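Local coordinates for E3 ubiquitin-protein ligase HERC2 (Homo sapiens, PDB 4L1M) that probably acts as an E3 ubiquitin ligase that helps transfer ubiquitin to substrate proteins, and carries an RCC1-like beta-propeller domain, at residues Glu26-Gly31 against Asp361-Val366; Gly172-Trp177 against Ala200-Leu205. All blocks are in the same frame, centred on the assembly; numbering follows the deposited sequence.

How the contacts relate
Both contacts belong to one seven-bladed propeller of four-stranded antiparallel sheets, on opposite sides of the chain's centre. Their centres lie 36 Å apart and their nearest atoms about 23 Å apart, so they do not touch; they also belong to different sheets. Along the chain, contact 1 links the residue just before the first ordered strand, 27-31, by a side-chain salt bridge to the loop leading into strand 365-370, across the intervening strand 374-379, and the whole of contact 2 falls in the sequence between. Contact 1 sits in the one blade built from both chain ends, where the ring is closed; contact 2 lies where the blade of strands 155-160 to 196-198 passes to the blade starting at 207-212.

Contact 1: Glu26-Gly31 against Asp361-Val366; sequences EVIGWG and DTKHIV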
ATOM      1  N   GLU A  26      -7.677  -8.789 -18.439  1.00 59.47           N
ATOM      2  CA  GLU A  26      -8.871  -8.292 -17.752  1.00 57.29           C
ATOM      3  C   GLU A  26      -8.476  -7.398 -16.588  1.00 52.55           C
ATOM      4  O   GLU A  26      -7.583  -7.714 -15.820  1.00 49.17           O
ATOM      5  CB  GLU A  26      -9.784  -9.443 -17.300  1.00 59.47           C
ATOM      6  CG  GLU A  26     -10.485 -10.112 -18.490  1.00 63.53           C
ATOM      7  CD  GLU A  26     -11.575 -11.096 -18.095  1.00 66.73           C
ATOM      8  OE1 GLU A  26     -12.160 -10.958 -17.009  1.00 66.80           O
ATOM      9  OE2 GLU A  26     -11.882 -12.012 -18.892  1.00 71.48           O
ATOM     10  N   VAL A  27      -9.111  -6.234 -16.540  1.00 51.55           N
ATOM     11  CA  VAL A  27      -8.973  -5.290 -15.456  1.00 49.45           C
ATOM     12  C   VAL A  27     -10.368  -4.943 -14.984  1.00 49.62           C
ATOM     13  O   VAL A  27     -11.117  -4.268 -15.684  1.00 49.95           O
ATOM     14  CB  VAL A  27      -8.263  -3.986 -15.889  1.00 47.98           C
ATOM     15  CG1 VAL A  27      -8.083  -3.075 -14.696  1.00 45.83           C
ATOM     16  CG2 VAL A  27      -6.916  -4.294 -16.514  1.00 48.12           C
ATOM     17  N   ILE A  28     -10.684  -5.383 -13.773  1.00 50.71           N
ATOM     18  CA  ILE A  28     -11.994  -5.170 -13.170  1.00 51.17           C
ATOM     19  C   ILE A  28     -11.891  -4.146 -12.045  1.00 48.12           C
ATOM     20  O   ILE A  28     -10.937  -4.171 -11.258  1.00 45.12           O
ATOM     21  CB  ILE A  28     -12.556  -6.451 -12.542  1.00 52.70           C
ATOM     22  CG1 ILE A  28     -12.218  -7.672 -13.378  1.00 54.93           C
ATOM     23  CG2 ILE A  28     -14.063  -6.319 -12.364  1.00 54.51           C
ATOM     24  CD1 ILE A  28     -12.797  -7.642 -14.771  1.00 57.09           C
ATOM     25  N   GLY A  29     -12.869  -3.241 -11.997  1.00 47.89           N
ATOM     26  CA  GLY A  29     -12.966  -2.248 -10.932  1.00 46.01           C
ATOM     27  C   GLY A  29     -14.371  -2.138 -10.406  1.00 46.59           C
ATOM     28  O   GLY A  29     -15.338  -2.460 -11.105  1.00 47.63           O
ATOM     29  N   TRP A  30     -14.487  -1.728  -9.147  1.00 46.13           N
ATOM     30  CA  TRP A  30     -15.796  -1.463  -8.566  1.00 47.44           C
ATOM     31  C   TRP A  30     -15.665  -0.541  -7.398  1.00 45.26           C
ATOM     32  O   TRP A  30     -14.570  -0.351  -6.885  1.00 44.74           O
ATOM     33  CB  TRP A  30     -16.527  -2.761  -8.175  1.00 48.94           C
ATOM     34  CG  TRP A  30     -15.810  -3.620  -7.211  1.00 47.83           C
ATOM     35  CD1 TRP A  30     -16.070  -3.731  -5.872  1.00 48.10           C
ATOM     36  CD2 TRP A  30     -14.736  -4.522  -7.488  1.00 47.31           C
ATOM     37  NE1 TRP A  30     -15.212  -4.638  -5.302  1.00 47.37           N
ATOM     38  CE2 TRP A  30     -14.391  -5.144  -6.276  1.00 47.00           C
ATOM     39  CE3 TRP A  30     -14.046  -4.887  -8.652  1.00 48.28           C
ATOM     40  CZ2 TRP A  30     -13.372  -6.093  -6.187  1.00 46.11           C
ATOM     41  CZ3 TRP A  30     -13.026  -5.827  -8.562  1.00 47.12           C
ATOM     42  CH2 TRP A  30     -12.701  -6.416  -7.341  1.00 46.75           C
ATOM     43  N   GLY A  31     -16.789   0.038  -6.981  1.00 45.86           N
ATOM     44  CA  GLY A  31     -16.806   1.044  -5.915  1.00 45.76           C
ATOM     45  C   GLY A  31     -17.243   2.397  -6.444  1.00 46.69           C
ATOM     46  O   GLY A  31     -17.982   2.467  -7.398  1.00 46.91           O
ATOM     47  N   ASP A 361     -13.095 -16.132  -9.693  1.00 86.97           N
ATOM     48  CA  ASP A 361     -12.324 -17.388  -9.578  1.00 91.27           C
ATOM     49  C   ASP A 361     -11.759 -17.865 -10.924  1.00 88.39           C
ATOM     50  O   ASP A 361     -10.701 -18.478 -10.974  1.00 87.08           O
ATOM     51  CB  ASP A 361     -13.194 -18.507  -8.962  1.00 99.49           C
ATOM     52  CG  ASP A 361     -13.982 -18.033  -7.741  1.00105.61           C
ATOM     53  OD1 ASP A 361     -13.383 -17.841  -6.651  1.00112.22           O
ATOM     54  OD2 ASP A 361     -15.211 -17.834  -7.884  1.00110.00           O
ATOM     55  N   THR A 362     -12.461 -17.561 -12.012  1.00 85.25           N
ATOM     56  CA  THR A 362     -12.137 -18.107 -13.331  1.00 83.38           C
ATOM     57  C   THR A 362     -11.266 -17.209 -14.238  1.00 79.84           C
ATOM     58  O   THR A 362     -11.038 -17.547 -15.402  1.00 81.07           O
ATOM     59  CB  THR A 362     -13.442 -18.352 -14.066  1.00 85.22           C
ATOM     60  OG1 THR A 362     -14.127 -17.101 -14.197  1.00 83.24           O
ATOM     61  CG2 THR A 362     -14.310 -19.324 -13.275  1.00 87.02           C
ATOM     62  N   LYS A 363     -10.787 -16.079 -13.711  1.00 74.60           N
ATOM     63  CA  LYS A 363     -10.100 -15.039 -14.522  1.00 70.04           C
ATOM     64  C   LYS A 363      -8.583 -14.981 -14.337  1.00 66.20           C
ATOM     65  O   LYS A 363      -7.927 -14.129 -14.915  1.00 62.03           O
ATOM     66  CB  LYS A 363     -10.674 -13.667 -14.183  1.00 68.69           C
ATOM     67  CG  LYS A 363     -12.110 -13.468 -14.624  1.00 70.73           C
ATOM     68  CD  LYS A 363     -12.644 -12.134 -14.119  1.00 69.20           C
ATOM     69  CE  LYS A 363     -14.119 -11.943 -14.441  1.00 71.38           C
ATOM     70  NZ  LYS A 363     -14.364 -11.661 -15.873  1.00 73.07           N
ATOM     71  N   HIS A 364      -8.034 -15.876 -13.515  1.00 65.74           N
ATOM     72  CA  HIS A 364      -6.600 -15.913 -13.245  1.00 64.01           C
ATOM     73  C   HIS A 364      -6.116 -14.528 -12.849  1.00 59.33           C
ATOM     74  O   HIS A 364      -5.275 -13.942 -13.521  1.00 59.35           O
ATOM     75  CB  HIS A 364      -5.828 -16.442 -14.468  1.00 66.20           C
ATOM     76  CG  HIS A 364      -6.370 -17.732 -15.010  1.00 71.28           C
ATOM     77  ND1 HIS A 364      -6.120 -18.962 -14.425  1.00 73.43           N
ATOM     78  CD2 HIS A 364      -7.184 -17.979 -16.067  1.00 73.35           C
ATOM     79  CE1 HIS A 364      -6.745 -19.907 -15.105  1.00 75.68           C
ATOM     80  NE2 HIS A 364      -7.397 -19.338 -16.106  1.00 76.44           N
ATOM     81  N   ILE A 365      -6.687 -13.996 -11.776  1.00 56.49           N
ATOM     82  CA  ILE A 365      -6.252 -12.707 -11.252  1.00 53.50           C
ATOM     83  C   ILE A 365      -4.864 -12.862 -10.649  1.00 53.67           C
ATOM     84  O   ILE A 365      -4.586 -13.848  -9.961  1.00 54.46           O
ATOM     85  CB  ILE A 365      -7.171 -12.186 -10.126  1.00 51.08           C
ATOM     86  CG1 ILE A 365      -8.602 -12.007 -10.623  1.00 51.19           C
ATOM     87  CG2 ILE A 365      -6.637 -10.874  -9.536  1.00 48.48           C
ATOM     88  CD1 ILE A 365      -8.752 -11.114 -11.821  1.00 50.76           C
ATOM     89  N   VAL A 366      -4.012 -11.872 -10.904  1.00 52.47           N
ATOM     90  CA  VAL A 366      -2.661 -11.848 -10.357  1.00 50.47           C
ATOM     91  C   VAL A 366      -2.369 -10.595  -9.567  1.00 47.45           C
ATOM     92  O   VAL A 366      -1.387 -10.553  -8.836  1.00 46.70           O
ATOM     93  CB  VAL A 366      -1.592 -12.019 -11.467  1.00 52.41           C
ATOM     94  CG1 VAL A 366      -1.847 -13.302 -12.248  1.00 54.04           C
ATOM     95  CG2 VAL A 366      -1.562 -10.823 -12.425  1.00 52.67           C
TER
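The carboxylate of Glu26 is met at its edge by the ammonium group of Lys363. NZ stays close to the carboxylate plane and approaches the syn lone pair of OE1, the side of the other oxygen, yet the bond is one-sided: Lys363 NZ is 2.6 Å from Glu26 OE1 but 3.9 Å from OE2. The lysine methylenes CG and CD sit to one side of that plane, with CD 3.2 Å from Glu26 OE1, while CD1 of Ile28 lies to the opposite side, 4.1 Å from the same oxygen. Ile28 CD1 also comes within 4.5 Å of Lys363 NZ, a loose apolar flank to the ion pair.

Torsions explain how the groups meet. The lysine chain is extended to CE and then bends at chi4 (-73°), which folds NZ round onto OE1, whereas the glutamate runs out extended beyond CG (chi2 -170°). The two side chains cross at about a right angle. Backbones remain apart, the closest CA atoms, those of Glu26 and Lys363, being 7.6 Å from each other. Strand 374-379 lies between strands 27-31 and 365-370 in the sheet, and Glu26 bonds through its backbone to Ser379 on it.

The side chains thus bridge what that strand separates, joining the start of the ordered chain to its C-terminal part in the blade that closes the propeller. Chemically this is a hydrogen-bonded salt bridge between partly exposed residues, so solvent probably screens part of its attraction.

Contact 2: Gly172-Trp177 against Ala200-Leu205; sequences GELYTW and AGLKGL
Gly172 and Leu205 bring the two backbones together, with CA atoms 6.9 Å apart and Gly172 O 3.4 Å from Leu205 O. Both oxygens are acceptors, so their proximity is packing and not a bond. Gly172, at a positive phi, precedes strand 174-178. The other segment is a short 3-10 turn at 200-202, in which Lys203 N donates to Ala200 O at 3.0 Å, overlapping at Leu202 with a type II turn that ends at Leu205. Gly204 holds that turn's third position with a phi of 107°, and Leu205 N closes it onto Leu202 O, at 3.0 Å.

Among the side chains the contact rests on two leucines: Leu174 CD2 and Leu202 CD1 approach to 4.3 Å, methyl against methyl. The CB bond of Leu174 points toward the loop, CG swings off across it, and chi2 (62°) turns CD2 back toward Leu202. Both leucines touch Trp231 of strand 228-232, and Leu202 touches Trp229, so the pair is buried against the following sheet. Within segment 172-177, Tyr175 OH donates to Glu173 OE1 at 2.8 Å, arriving from above the carboxylate, 46° out of its plane.

Gly172 is bonded through its backbone to Val207, at the start of the next blade. Such a loop, leading from the last strand of one four-stranded sheet (196-198) to the first of the next (207-212) with leucines packed in the seam, is the blade-to-blade connection of an RCC1-like beta-propeller.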
ATOM      1  N   GLY A 172      19.266  -3.397   2.366  1.00 52.77           N
ATOM      2  CA  GLY A 172      18.317  -3.505   3.469  1.00 50.88           C
ATOM      3  C   GLY A 172      18.236  -2.305   4.413  1.00 48.63           C
ATOM      4  O   GLY A 172      17.718  -2.423   5.515  1.00 48.18           O
ATOM      5  N   GLU A 173      18.733  -1.151   3.994  1.00 47.95           N
ATOM      6  CA  GLU A 173      18.505   0.089   4.751  1.00 46.42           C
ATOM      7  C   GLU A 173      17.128   0.646   4.451  1.00 43.11           C
ATOM      8  O   GLU A 173      16.654   0.557   3.327  1.00 44.65           O
ATOM      9  CB  GLU A 173      19.539   1.148   4.390  1.00 48.32           C
ATOM     10  CG  GLU A 173      20.960   0.799   4.787  1.00 51.17           C
ATOM     11  CD  GLU A 173      21.948   1.911   4.446  1.00 53.05           C
ATOM     12  OE1 GLU A 173      21.718   2.642   3.447  1.00 51.40           O
ATOM     13  OE2 GLU A 173      22.953   2.039   5.191  1.00 54.72           O
ATOM     14  N   LEU A 174      16.507   1.243   5.456  1.00 40.74           N
ATOM     15  CA  LEU A 174      15.201   1.872   5.331  1.00 37.72           C
ATOM     16  C   LEU A 174      15.339   3.375   5.551  1.00 37.58           C
ATOM     17  O   LEU A 174      15.904   3.796   6.541  1.00 37.08           O
ATOM     18  CB  LEU A 174      14.241   1.300   6.365  1.00 36.13           C
ATOM     19  CG  LEU A 174      12.903   2.028   6.432  1.00 34.53           C
ATOM     20  CD1 LEU A 174      12.177   1.916   5.103  1.00 33.94           C
ATOM     21  CD2 LEU A 174      12.038   1.495   7.555  1.00 33.35           C
ATOM     22  N   TYR A 175      14.814   4.165   4.611  1.00 37.75           N
ATOM     23  CA  TYR A 175      14.847   5.628   4.662  1.00 37.93           C
ATOM     24  C   TYR A 175      13.418   6.087   4.749  1.00 37.22           C
ATOM     25  O   TYR A 175      12.573   5.541   4.065  1.00 35.93           O
ATOM     26  CB  TYR A 175      15.519   6.212   3.397  1.00 38.87           C
ATOM     27  CG  TYR A 175      17.019   5.993   3.383  1.00 40.60           C
ATOM     28  CD1 TYR A 175      17.558   4.796   2.949  1.00 41.23           C
ATOM     29  CD2 TYR A 175      17.884   6.966   3.848  1.00 42.10           C
ATOM     30  CE1 TYR A 175      18.919   4.585   2.954  1.00 43.37           C
ATOM     31  CE2 TYR A 175      19.244   6.764   3.878  1.00 43.85           C
ATOM     32  CZ  TYR A 175      19.768   5.572   3.428  1.00 44.95           C
ATOM     33  OH  TYR A 175      21.146   5.371   3.445  1.00 45.84           O
ATOM     34  N   THR A 176      13.146   7.063   5.610  1.00 38.15           N
ATOM     35  CA  THR A 176      11.829   7.664   5.689  1.00 38.28           C
ATOM     36  C   THR A 176      11.966   9.175   5.636  1.00 40.60           C
ATOM     37  O   THR A 176      13.037   9.708   5.907  1.00 43.59           O
ATOM     38  CB  THR A 176      11.125   7.301   6.992  1.00 38.65           C
ATOM     39  OG1 THR A 176      12.019   7.518   8.088  1.00 38.82           O
ATOM     40  CG2 THR A 176      10.691   5.835   6.983  1.00 37.65           C
ATOM     41  N   TRP A 177      10.899   9.865   5.220  1.00 40.54           N
ATOM     42  CA  TRP A 177      10.896  11.337   5.178  1.00 40.41           C
ATOM     43  C   TRP A 177       9.480  11.872   5.045  1.00 39.80           C
ATOM     44  O   TRP A 177       8.558  11.134   4.734  1.00 36.72           O
ATOM     45  CB  TRP A 177      11.814  11.873   4.064  1.00 40.81           C
ATOM     46  CG  TRP A 177      11.413  11.524   2.649  1.00 40.31           C
ATOM     47  CD1 TRP A 177      10.760  12.335   1.758  1.00 40.27           C
ATOM     48  CD2 TRP A 177      11.652  10.290   1.954  1.00 39.62           C
ATOM     49  NE1 TRP A 177      10.569  11.686   0.569  1.00 39.29           N
ATOM     50  CE2 TRP A 177      11.098  10.429   0.657  1.00 38.79           C
ATOM     51  CE3 TRP A 177      12.263   9.073   2.302  1.00 39.28           C
ATOM     52  CZ2 TRP A 177      11.153   9.408  -0.298  1.00 38.88           C
ATOM     53  CZ3 TRP A 177      12.301   8.047   1.351  1.00 39.57           C
ATOM     54  CH2 TRP A 177      11.764   8.229   0.063  1.00 38.70           C
ATOM     55  N   ALA A 200      18.054   4.531  11.710  1.00 45.63           N
ATOM     56  CA  ALA A 200      19.146   3.920  12.502  1.00 48.40           C
ATOM     57  C   ALA A 200      18.738   2.699  13.343  1.00 48.77           C
ATOM     58  O   ALA A 200      19.511   1.781  13.500  1.00 50.30           O
ATOM     59  CB  ALA A 200      19.786   4.973  13.411  1.00 48.89           C
ATOM     60  N   GLY A 201      17.534   2.710  13.895  1.00 48.63           N
ATOM     61  CA  GLY A 201      17.087   1.628  14.761  1.00 49.79           C
ATOM     62  C   GLY A 201      17.063   0.246  14.132  1.00 50.55           C
ATOM     63  O   GLY A 201      17.031  -0.757  14.844  1.00 50.89           O
ATOM     64  N   LEU A 202      17.020   0.181  12.803  1.00 50.71           N
ATOM     65  CA  LEU A 202      17.036  -1.113  12.098  1.00 51.97           C
ATOM     66  C   LEU A 202      18.364  -1.395  11.417  1.00 53.94           C
ATOM     67  O   LEU A 202      18.507  -2.402  10.778  1.00 54.33           O
ATOM     68  CB  LEU A 202      15.869  -1.173  11.096  1.00 50.30           C
ATOM     69  CG  LEU A 202      14.503  -1.299  11.783  1.00 48.50           C
ATOM     70  CD1 LEU A 202      13.372  -0.923  10.841  1.00 47.92           C
ATOM     71  CD2 LEU A 202      14.271  -2.701  12.311  1.00 50.05           C
ATOM     72  N   LYS A 203      19.316  -0.470  11.537  1.00 57.71           N
ATOM     73  CA  LYS A 203      20.661  -0.622  10.991  1.00 60.58           C
ATOM     74  C   LYS A 203      21.226  -1.933  11.528  1.00 62.39           C
ATOM     75  O   LYS A 203      21.191  -2.171  12.718  1.00 63.37           O
ATOM     76  CB  LYS A 203      21.525   0.584  11.409  1.00 63.59           C
ATOM     77  CG  LYS A 203      22.824   0.808  10.621  1.00 66.57           C
ATOM     78  N   GLY A 204      21.695  -2.796  10.632  1.00 63.71           N
ATOM     79  CA  GLY A 204      22.217  -4.115  11.009  1.00 64.86           C
ATOM     80  C   GLY A 204      21.272  -5.252  10.638  1.00 63.83           C
ATOM     81  O   GLY A 204      21.683  -6.399  10.578  1.00 63.14           O
ATOM     82  N   LEU A 205      20.004  -4.928  10.391  1.00 61.08           N
ATOM     83  CA  LEU A 205      19.037  -5.883   9.898  1.00 59.43           C
ATOM     84  C   LEU A 205      18.710  -5.528   8.470  1.00 58.58           C
ATOM     85  O   LEU A 205      18.765  -4.371   8.084  1.00 58.11           O
ATOM     86  CB  LEU A 205      17.757  -5.816  10.713  1.00 57.46           C
ATOM     87  CG  LEU A 205      17.889  -6.213  12.175  1.00 58.00           C
ATOM     88  CD1 LEU A 205      16.584  -5.932  12.893  1.00 57.19           C
ATOM     89  CD2 LEU A 205      18.243  -7.664  12.302  1.00 59.09           C
TER